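Local coordinates for D-threo-3-hydroxyaspartate dehydratase (PDB 3WQC), which catalyses the pyridoxal-phosphate-dependent deamination of D-threo-3-hydroxyaspartate to oxaloacetate and ammonium, and also dehydrates L-threo- and L-erythro-3-hydroxyaspartate and D-serine, at residues 89-95 / 112-118; 270-275 / 285-289; 184-188 / 227-231; 119-125 / 164-169. One frame throughout, in Å; residues are numbered along the deposited sequence.

Contact 1: 89-95 / 112-118; sequences TDILYAV and GCDLKLI
A beta-alpha-beta unit of the alanine-racemase-like TIM barrel brings strands 90-93 and 114-118 side by side, with D90 next to D114, I91 next to L115 and L92 next to K116 in parallel register. The two short axes approach to 4.7 Å and diverge by 19°. K116 N donates to I91 O at 2.8 Å and Y93 N to K116 O at 2.9 Å; I91 N reaches D114 O only weakly. Beyond Y93 the chains part, and a water accepts from I118 N and donates to Y93 O and V95 O, bridging the strands where they separate.

On the face of D90, L92 and K116, the lysine chain bends twice (chi2 68°, chi3 76°), folding back over the backbone toward the start of its own strand. NZ thereby meets D90 OD1 at 2.8 Å, from above the carboxylate plane, D114 O at 2.9 Å and, in a salt bridge whose hydrogen bond is weak, D114 OD2. The ammonium group thus lies between two acidic side chains and, with R49, which also forms a salt bridge with D90 OD1, probably eases their mutual repulsion. L92 CD1 touches I118 CG2 at 3.8 Å, their side chains nearly perpendicular. The opposite face is apolar: I91 CD1 meets C113 SG at 3.7 Å, and I91 CG2 packs on L115 CD1.

Strands 72-74 and 140-146 flank the pair. Helix 77-85 covers I91, Y93 and C113, while L92 on the other face packs against R49 and R244, and A94 borders the pyridoxal phosphate pocket.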
# COMPACT_ATOMS: atom_id res chain seq x y z
N THR B 89 18.00 -4.58 -21.48
CA THR B 89 17.33 -4.53 -22.78
C THR B 89 16.36 -5.68 -22.97
O THR B 89 15.44 -5.56 -23.77
CB THR B 89 18.37 -4.58 -23.92
OG1 THR B 89 19.15 -5.75 -23.81
CG2 THR B 89 19.32 -3.38 -23.83
N ASP B 90 16.52 -6.78 -22.24
CA ASP B 90 15.66 -7.99 -22.45
C ASP B 90 14.56 -7.99 -21.41
O ASP B 90 14.74 -8.40 -20.23
CB ASP B 90 16.59 -9.18 -22.30
CG ASP B 90 15.89 -10.53 -22.44
OD1 ASP B 90 14.60 -10.58 -22.61
OD2 ASP B 90 16.57 -11.62 -22.28
N ILE B 91 13.39 -7.46 -21.81
CA ILE B 91 12.32 -7.18 -20.80
C ILE B 91 11.01 -7.79 -21.29
O ILE B 91 10.56 -7.55 -22.44
CB ILE B 91 12.12 -5.65 -20.65
CG1 ILE B 91 13.42 -4.99 -20.14
CG2 ILE B 91 10.95 -5.36 -19.65
CD1 ILE B 91 13.29 -3.49 -19.85
N LEU B 92 10.40 -8.57 -20.42
CA LEU B 92 9.06 -9.17 -20.69
C LEU B 92 8.03 -8.45 -19.86
O LEU B 92 8.15 -8.47 -18.61
CB LEU B 92 9.11 -10.65 -20.26
CG LEU B 92 7.77 -11.42 -20.25
CD1 LEU B 92 7.20 -11.54 -21.69
CD2 LEU B 92 7.97 -12.80 -19.57
N TYR B 93 7.03 -7.86 -20.50
CA TYR B 93 5.95 -7.18 -19.78
C TYR B 93 4.82 -8.18 -19.62
O TYR B 93 4.06 -8.48 -20.56
CB TYR B 93 5.51 -5.94 -20.57
CG TYR B 93 4.27 -5.31 -19.99
CD1 TYR B 93 3.99 -5.21 -18.61
CD2 TYR B 93 3.32 -4.80 -20.91
CE1 TYR B 93 2.78 -4.59 -18.15
CE2 TYR B 93 2.15 -4.15 -20.47
CZ TYR B 93 1.89 -4.06 -19.10
OH TYR B 93 0.73 -3.49 -18.65
N ALA B 94 4.76 -8.82 -18.42
CA ALA B 94 3.92 -10.04 -18.23
C ALA B 94 2.55 -9.67 -17.65
O ALA B 94 2.11 -10.27 -16.64
CB ALA B 94 4.67 -11.09 -17.37
N VAL B 95 1.87 -8.75 -18.31
CA VAL B 95 0.45 -8.45 -17.98
C VAL B 95 -0.24 -8.34 -19.36
O VAL B 95 0.29 -7.66 -20.23
CB VAL B 95 0.28 -7.10 -17.21
CG1 VAL B 95 -1.19 -6.77 -16.98
CG2 VAL B 95 1.02 -7.21 -15.86
N GLY B 112 15.40 0.81 -28.61
CA GLY B 112 16.30 -0.27 -28.46
C GLY B 112 15.98 -1.25 -27.37
O GLY B 112 16.78 -2.17 -27.12
N CYS B 113 14.79 -1.16 -26.79
CA CYS B 113 14.42 -2.15 -25.79
C CYS B 113 13.81 -3.40 -26.47
O CYS B 113 12.89 -3.27 -27.28
CB CYS B 113 13.40 -1.53 -24.83
SG CYS B 113 12.92 -2.66 -23.46
N ASP B 114 14.30 -4.59 -26.13
CA ASP B 114 13.76 -5.83 -26.72
C ASP B 114 12.61 -6.24 -25.84
O ASP B 114 12.67 -7.20 -25.03
CB ASP B 114 14.79 -6.90 -26.72
CG ASP B 114 14.33 -8.07 -27.59
OD1 ASP B 114 13.65 -7.78 -28.62
OD2 ASP B 114 14.76 -9.23 -27.39
N LEU B 115 11.56 -5.46 -25.94
CA LEU B 115 10.40 -5.57 -25.05
C LEU B 115 9.42 -6.60 -25.64
O LEU B 115 9.01 -6.47 -26.81
CB LEU B 115 9.70 -4.17 -25.01
CG LEU B 115 8.38 -4.18 -24.21
CD1 LEU B 115 8.65 -4.46 -22.69
CD2 LEU B 115 7.73 -2.82 -24.45
N LYS B 116 9.03 -7.56 -24.83
CA LYS B 116 8.06 -8.62 -25.23
C LYS B 116 6.75 -8.34 -24.55
O LYS B 116 6.71 -7.93 -23.35
CB LYS B 116 8.56 -10.01 -24.77
CG LYS B 116 9.65 -10.60 -25.63
CD LYS B 116 10.91 -10.03 -25.67
CE LYS B 116 11.68 -10.39 -24.39
NZ LYS B 116 13.09 -10.09 -24.95
N LEU B 117 5.65 -8.54 -25.26
CA LEU B 117 4.27 -8.33 -24.75
C LEU B 117 3.58 -9.70 -24.66
O LEU B 117 4.05 -10.66 -25.32
CB LEU B 117 3.47 -7.42 -25.73
CG LEU B 117 4.19 -6.12 -26.07
CD1 LEU B 117 3.35 -5.31 -27.07
CD2 LEU B 117 4.39 -5.28 -24.74
N ILE B 118 2.46 -9.77 -23.95
CA ILE B 118 1.73 -11.03 -23.83
C ILE B 118 0.27 -10.76 -24.13
O ILE B 118 -0.28 -9.67 -23.86
CB ILE B 118 1.93 -11.71 -22.45
CG1 ILE B 118 1.15 -11.02 -21.33
CG2 ILE B 118 3.44 -11.82 -22.13
CD1 ILE B 118 1.21 -11.83 -20.01
O HOH W 1 2.09 -7.45 -22.34

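Contact 2: 270-275 / 285-289; sequences VLATVI and IVDAG
D287 turns its carboxylate back across strand 268-278 and meets T273 obliquely, while the neighbouring aliphatic groups pack around this polar crossing. The carboxylate carbon CG of D287 sits between the backbone N and the carbonyl carbon (chi1 67°), which places OD1 straight ahead of the N-H of T273. T273 N donates to D287 OD1 at 2.8 Å along an almost straight line, 174° at the hydrogen, and comes in from above the carboxylate plane. In return, D287 N donates to T273 O at 3.0 Å. A side-chain oxygen thus stands in for the acceptor that a continuing antiparallel strand would offer, just where strand 283-286 ends.

At the next pair toward the hairpin turn, V274 and V286 form a non-hydrogen-bonded antiparallel pair; their side chains cross obliquely, V274 CG2 lying 4.0 Å from V286 CG1. I275 N is held by I285 O at 2.8 Å. The side chains of I275 and I285 lie at about a right angle, I275 CG1 resting on I285 CG2, and I275 CG2 also lies across D287 CB. At the other end, the methyls of A272 and A288 meet at 3.8 Å, with V270 CG1 beside A288 CB.

The second carboxylate oxygen, D287 OD2, bonds to T20 OG1, which also pairs with T273 OG1. D287 OD2 also makes a salt bridge with R101 NH2 of the second subunit. OD1 therefore closes the hairpin, while OD2 is shared between T20 of the same chain and R101 of the second subunit, and the arginine together with these bonds probably stabilises the negative charge in this buried setting.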
# COMPACT_ATOMS: atom_id res chain seq x y z
N VAL B 270 10.89 -4.09 8.36
CA VAL B 270 10.55 -2.65 8.50
C VAL B 270 11.08 -2.27 9.90
O VAL B 270 10.61 -2.79 10.93
CB VAL B 270 9.06 -2.39 8.39
CG1 VAL B 270 8.70 -0.96 8.77
CG2 VAL B 270 8.60 -2.75 6.95
N LEU B 271 11.96 -1.31 9.92
CA LEU B 271 12.51 -0.73 11.17
C LEU B 271 11.45 0.18 11.76
O LEU B 271 10.90 1.00 11.04
CB LEU B 271 13.76 0.09 10.76
CG LEU B 271 14.61 0.64 11.96
CD1 LEU B 271 15.28 -0.51 12.73
CD2 LEU B 271 15.63 1.62 11.37
N ALA B 272 11.14 0.04 13.08
CA ALA B 272 10.06 0.77 13.70
C ALA B 272 10.53 1.21 15.06
O ALA B 272 11.38 0.54 15.64
CB ALA B 272 8.81 -0.13 13.84
N THR B 273 9.94 2.26 15.57
CA THR B 273 10.18 2.71 16.94
C THR B 273 8.96 2.53 17.81
O THR B 273 7.80 2.83 17.37
CB THR B 273 10.54 4.24 16.92
OG1 THR B 273 11.75 4.41 16.18
CG2 THR B 273 10.83 4.79 18.31
N VAL B 274 9.18 2.16 19.12
CA VAL B 274 8.09 2.14 20.05
C VAL B 274 7.76 3.60 20.49
O VAL B 274 8.67 4.34 20.94
CB VAL B 274 8.50 1.32 21.30
CG1 VAL B 274 7.36 1.44 22.34
CG2 VAL B 274 8.65 -0.16 20.90
N ILE B 275 6.51 4.04 20.29
CA ILE B 275 6.11 5.39 20.59
C ILE B 275 5.07 5.48 21.72
O ILE B 275 4.69 6.59 22.14
CB ILE B 275 5.55 6.11 19.32
CG1 ILE B 275 4.34 5.34 18.76
CG2 ILE B 275 6.65 6.22 18.26
CD1 ILE B 275 3.60 6.10 17.61
N ILE B 285 2.79 0.41 21.24
CA ILE B 285 2.38 1.05 20.01
C ILE B 285 3.66 1.44 19.27
O ILE B 285 4.59 2.07 19.86
CB ILE B 285 1.51 2.32 20.32
CG1 ILE B 285 0.29 2.07 21.28
CG2 ILE B 285 1.13 2.99 19.00
CD1 ILE B 285 -0.46 0.93 20.97
N VAL B 286 3.75 1.10 17.95
CA VAL B 286 4.94 1.43 17.17
C VAL B 286 4.53 2.34 16.03
O VAL B 286 3.31 2.49 15.73
CB VAL B 286 5.62 0.17 16.63
CG1 VAL B 286 6.19 -0.67 17.80
CG2 VAL B 286 4.70 -0.66 15.69
N ASP B 287 5.52 3.02 15.44
CA ASP B 287 5.28 3.93 14.30
C ASP B 287 5.28 3.27 12.94
O ASP B 287 5.27 3.98 11.92
CB ASP B 287 6.25 5.14 14.36
CG ASP B 287 7.68 4.74 14.16
OD1 ASP B 287 8.03 3.54 13.95
OD2 ASP B 287 8.54 5.66 14.18
N ALA B 288 5.17 1.95 12.91
CA ALA B 288 4.93 1.20 11.64
C ALA B 288 3.44 0.76 11.66
O ALA B 288 3.12 -0.30 12.31
CB ALA B 288 5.87 -0.02 11.50
N GLY B 289 2.52 1.51 11.02
CA GLY B 289 1.18 1.05 10.83
C GLY B 289 1.03 0.39 9.45
O GLY B 289 2.04 -0.04 8.88

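Contact 3: 184-188 / 227-231. With PLP (pyridoxal-5'-phosphate), chain J.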
# COMPACT_ATOMS: atom_id res chain seq x y z
N GLY B 184 -0.01 -19.18 -10.01
CA GLY B 184 -0.19 -18.39 -8.76
C GLY B 184 -1.02 -19.09 -7.70
O GLY B 184 -1.02 -18.66 -6.54
N SER B 185 -1.70 -20.18 -8.06
CA SER B 185 -2.45 -20.95 -7.08
C SER B 185 -1.46 -21.66 -6.17
O SER B 185 -1.92 -22.16 -5.11
CB SER B 185 -3.36 -22.02 -7.70
OG SER B 185 -2.59 -23.07 -8.31
N SER B 186 -0.15 -21.65 -6.44
CA SER B 186 0.85 -22.24 -5.53
C SER B 186 0.80 -21.54 -4.13
O SER B 186 1.21 -22.17 -3.11
CB SER B 186 2.25 -22.16 -6.13
OG SER B 186 2.68 -20.77 -6.17
N TYR B 187 0.25 -20.33 -4.07
CA TYR B 187 0.25 -19.59 -2.78
C TYR B 187 -0.78 -20.11 -1.85
O TYR B 187 -0.77 -19.77 -0.68
CB TYR B 187 -0.03 -18.12 -3.06
CG TYR B 187 1.23 -17.37 -3.50
CD1 TYR B 187 2.02 -17.75 -4.62
CD2 TYR B 187 1.62 -16.20 -2.80
CE1 TYR B 187 3.13 -17.00 -5.03
CE2 TYR B 187 2.75 -15.48 -3.19
CZ TYR B 187 3.49 -15.85 -4.29
OH TYR B 187 4.61 -15.12 -4.63
N GLU B 188 -1.66 -21.00 -2.35
CA GLU B 188 -2.67 -21.63 -1.47
C GLU B 188 -2.12 -22.92 -0.85
O GLU B 188 -2.85 -23.53 -0.04
CB GLU B 188 -3.94 -21.92 -2.29
CG GLU B 188 -4.71 -20.65 -2.78
CD GLU B 188 -5.43 -20.91 -4.10
OE1 GLU B 188 -5.92 -22.05 -4.36
OE2 GLU B 188 -5.47 -19.97 -4.93
N SER B 227 6.39 -19.33 -10.46
CA SER B 227 6.06 -18.54 -9.28
C SER B 227 7.23 -18.96 -8.36
O SER B 227 7.88 -19.99 -8.59
CB SER B 227 4.70 -18.93 -8.69
OG SER B 227 4.73 -20.29 -8.22
N THR B 228 7.48 -18.22 -7.28
CA THR B 228 8.61 -18.58 -6.42
C THR B 228 8.37 -20.01 -5.87
O THR B 228 9.31 -20.80 -5.87
CB THR B 228 8.82 -17.48 -5.32
OG1 THR B 228 9.58 -16.46 -5.94
CG2 THR B 228 9.67 -18.09 -4.15
N PRO B 229 7.16 -20.31 -5.34
CA PRO B 229 7.05 -21.69 -4.74
C PRO B 229 7.29 -22.81 -5.78
O PRO B 229 7.90 -23.83 -5.45
CB PRO B 229 5.62 -21.71 -4.20
CG PRO B 229 5.31 -20.19 -3.94
CD PRO B 229 5.98 -19.47 -5.07
N THR B 230 6.72 -22.67 -7.00
CA THR B 230 6.90 -23.77 -8.00
C THR B 230 8.30 -23.74 -8.55
O THR B 230 8.82 -24.79 -8.90
CB THR B 230 5.89 -23.72 -9.15
OG1 THR B 230 5.87 -22.39 -9.73
CG2 THR B 230 4.49 -24.04 -8.61
N ALA B 231 8.95 -22.56 -8.63
CA ALA B 231 10.38 -22.56 -9.07
C ALA B 231 11.25 -23.42 -8.14
O ALA B 231 12.16 -24.13 -8.58
CB ALA B 231 10.98 -21.16 -9.17
N1 PLP J . 5.19 -14.35 -13.34
C2 PLP J . 4.14 -13.50 -13.34
C2A PLP J . 3.28 -13.34 -14.57
C3 PLP J . 3.87 -12.73 -12.15
O3 PLP J . 2.86 -11.88 -12.16
C4 PLP J . 4.72 -12.94 -11.00
C4A PLP J . 4.49 -12.15 -9.84
C5 PLP J . 5.81 -13.86 -11.10
C6 PLP J . 5.96 -14.60 -12.28
C5A PLP J . 6.73 -14.11 -9.93
O4P PLP J . 5.95 -14.81 -8.85
P PLP J . 6.59 -14.81 -7.38
O1P PLP J . 7.99 -15.24 -7.62
O2P PLP J . 5.79 -15.85 -6.67
O3P PLP J . 6.55 -13.45 -6.82
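The side chains of Y187 and P229 cross at about a right angle, with P229 CD 3.8 Å from Y187 CE1 of the ring. At the ring edge and in its plane sits phosphate oxygen O2P of pyridoxal-5'-phosphate, with S227 CB also near that edge. Y187 CG stands anti to the carbonyl carbon (chi1 -82°), which sends the hydroxyl past the proline to the phosphate. Y187 OH donates to O2P in a very short bond of 2.5 Å.

The same O2P receives T228 N, the first amide of helix 228-233, at 3.0 Å and practically straight, 179° at the hydrogen. T228 OG1 donates to O1P at 2.6 Å and itself takes the N-H of Y248. Two phosphate oxygens are thus held by the first residue of the helix, and one of them by the tyrosine as well.

Away from the phosphate, S186 OG and S227 OG share a hydrogen bond of 2.9 Å, either hydroxyl being able to donate. S186 OG also rests 3.5 Å from P229 CG, and S186 CB lies against T230 CG2, so the 3-10 turn 184-188 is seated on the first turn of the helix. S227 is the N-cap residue here.

The cofactor is also hydrogen-bonded to G246 N, V247 N, R244 and R151, and a magnesium ion lies about 4 Å from the Y187 side chain (nearest atoms). T228 N at the helix N-terminus, where the dipole is favourable, and the hydroxyls of Y187 and T228 probably contribute to stabilising the phosphate charge; the serine pair meanwhile ties the tyrosine's own turn to that helix.

Contact 4: 119-125 / 164-169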
# COMPACT_ATOMS: atom_id res chain seq x y z
N VAL B 119 -0.41 -11.78 -24.67
CA VAL B 119 -1.87 -11.72 -24.91
C VAL B 119 -2.48 -13.08 -24.55
O VAL B 119 -1.79 -14.11 -24.56
CB VAL B 119 -2.27 -11.35 -26.38
CG1 VAL B 119 -1.70 -9.97 -26.73
CG2 VAL B 119 -1.83 -12.40 -27.38
N ASP B 120 -3.81 -13.09 -24.46
CA ASP B 120 -4.58 -14.34 -24.28
C ASP B 120 -5.91 -14.33 -25.02
O ASP B 120 -6.79 -15.16 -24.70
CB ASP B 120 -4.77 -14.71 -22.81
CG ASP B 120 -5.67 -13.78 -22.08
OD1 ASP B 120 -6.19 -12.80 -22.64
OD2 ASP B 120 -5.93 -14.04 -20.85
N SER B 121 -6.01 -13.45 -26.05
CA SER B 121 -7.26 -13.34 -26.75
C SER B 121 -6.99 -13.00 -28.22
O SER B 121 -5.97 -12.38 -28.55
CB SER B 121 -8.19 -12.28 -26.11
OG SER B 121 -7.63 -10.98 -26.25
N VAL B 122 -7.94 -13.42 -29.06
CA VAL B 122 -7.85 -13.04 -30.49
C VAL B 122 -7.93 -11.51 -30.61
O VAL B 122 -7.21 -10.91 -31.39
CB VAL B 122 -8.98 -13.72 -31.25
CG1 VAL B 122 -8.99 -13.19 -32.70
CG2 VAL B 122 -8.79 -15.25 -31.23
N ALA B 123 -8.85 -10.84 -29.86
CA ALA B 123 -8.99 -9.36 -30.03
C ALA B 123 -7.68 -8.65 -29.66
O ALA B 123 -7.28 -7.70 -30.37
CB ALA B 123 -10.08 -8.82 -29.16
N ALA B 124 -6.97 -9.11 -28.58
CA ALA B 124 -5.69 -8.40 -28.25
C ALA B 124 -4.66 -8.66 -29.33
O ALA B 124 -3.90 -7.76 -29.72
CB ALA B 124 -5.19 -8.80 -26.86
N ALA B 125 -4.63 -9.90 -29.86
CA ALA B 125 -3.68 -10.21 -30.93
C ALA B 125 -3.96 -9.36 -32.16
O ALA B 125 -3.05 -8.92 -32.83
CB ALA B 125 -3.73 -11.74 -31.22
N ALA B 164 -5.88 -19.98 -33.03
CA ALA B 164 -6.45 -18.76 -33.59
C ALA B 164 -5.60 -17.52 -33.19
O ALA B 164 -5.29 -16.65 -34.00
CB ALA B 164 -7.89 -18.56 -33.05
N ILE B 165 -5.16 -17.51 -31.92
CA ILE B 165 -4.31 -16.38 -31.48
C ILE B 165 -2.93 -16.47 -32.14
O ILE B 165 -2.42 -15.43 -32.64
CB ILE B 165 -4.17 -16.45 -29.94
CG1 ILE B 165 -5.54 -16.20 -29.29
CG2 ILE B 165 -3.12 -15.43 -29.45
CD1 ILE B 165 -5.52 -16.58 -27.79
N GLY B 166 -2.33 -17.69 -32.15
CA GLY B 166 -1.02 -17.77 -32.77
C GLY B 166 -1.02 -17.41 -34.27
O GLY B 166 -0.11 -16.72 -34.72
N ARG B 167 -2.04 -17.86 -35.02
CA ARG B 167 -2.14 -17.46 -36.44
C ARG B 167 -2.37 -16.00 -36.61
O ARG B 167 -1.84 -15.37 -37.50
CB ARG B 167 -3.22 -18.31 -37.11
CG ARG B 167 -2.80 -19.76 -37.24
CD ARG B 167 -3.97 -20.62 -37.68
NE ARG B 167 -3.51 -22.00 -37.90
CZ ARG B 167 -4.35 -23.05 -37.81
NH1 ARG B 167 -5.62 -22.86 -37.37
NH2 ARG B 167 -3.89 -24.27 -38.02
N THR B 168 -3.22 -15.41 -35.74
CA THR B 168 -3.50 -13.97 -35.89
C THR B 168 -2.15 -13.21 -35.78
O THR B 168 -1.86 -12.28 -36.56
CB THR B 168 -4.45 -13.50 -34.78
OG1 THR B 168 -5.70 -14.15 -34.95
CG2 THR B 168 -4.63 -11.97 -34.81
N LEU B 169 -1.33 -13.62 -34.78
CA LEU B 169 -0.02 -12.96 -34.63
C LEU B 169 0.92 -13.24 -35.80
O LEU B 169 1.50 -12.33 -36.41
CB LEU B 169 0.64 -13.43 -33.29
CG LEU B 169 -0.11 -12.93 -32.05
CD1 LEU B 169 0.44 -13.71 -30.81
CD2 LEU B 169 -0.01 -11.41 -31.85
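Apolar packing on the outer layer of the barrel joins the end of strand 114-119, the turn after it and the start of helix 122-135 to the middle of helix 159-171. I165 is central. With CG1 anti to its carbonyl carbon (chi1 -66°), the side chain runs under the turn, placing CD1 3.6 Å from S121 N and CG1 3.7 Å from V122 N. Its other branch, I165 CG2, meets V119 CG2 at 3.9 Å as the two side chains slide past each other in opposite directions. V122 CG2 touches both A164 CB and I165 CG1. One turn on, A125 CB fits against the second helix, touching T168 CG2 at 3.7 Å and L169 CD2 at 3.8 Å.

S121 and T168 serve their own helices, while D120 OD2 accepts from G153 N. S121, the N-cap, accepts A124 N at its OG, and T168 OG1 donates to A164 O at 2.7 Å, from the opposite side of the carbonyl plane to T168 N. Below, I165 and L169 reach strand 140-146 through I143 and V141. Neighbouring helices packed on each other and on the strands beneath them are the hallmark of the TIM-barrel shell.

Along the chain the contacts follow in series: contact 1, contact 4, contact 3, then contact 2. The first three belong to the alanine-racemase-like barrel. Contacts 1 and 4 adjoin through strand 114-119, which leads into helix 122-135, and their centres are about 17 Å apart; contact 3, on the phosphate side of the cofactor, lies about 23 Å from contact 1 and 27 Å from contact 4, centre to centre. Contact 2 is in the serine-dehydratase-type C-terminal domain, its centre about 39 Å from that of contact 1, across the chain's centre. Between subunits the two regions do meet: V95 of contact 1 packs on I275 of the second subunit, joining barrel and C-terminal domain across the interface.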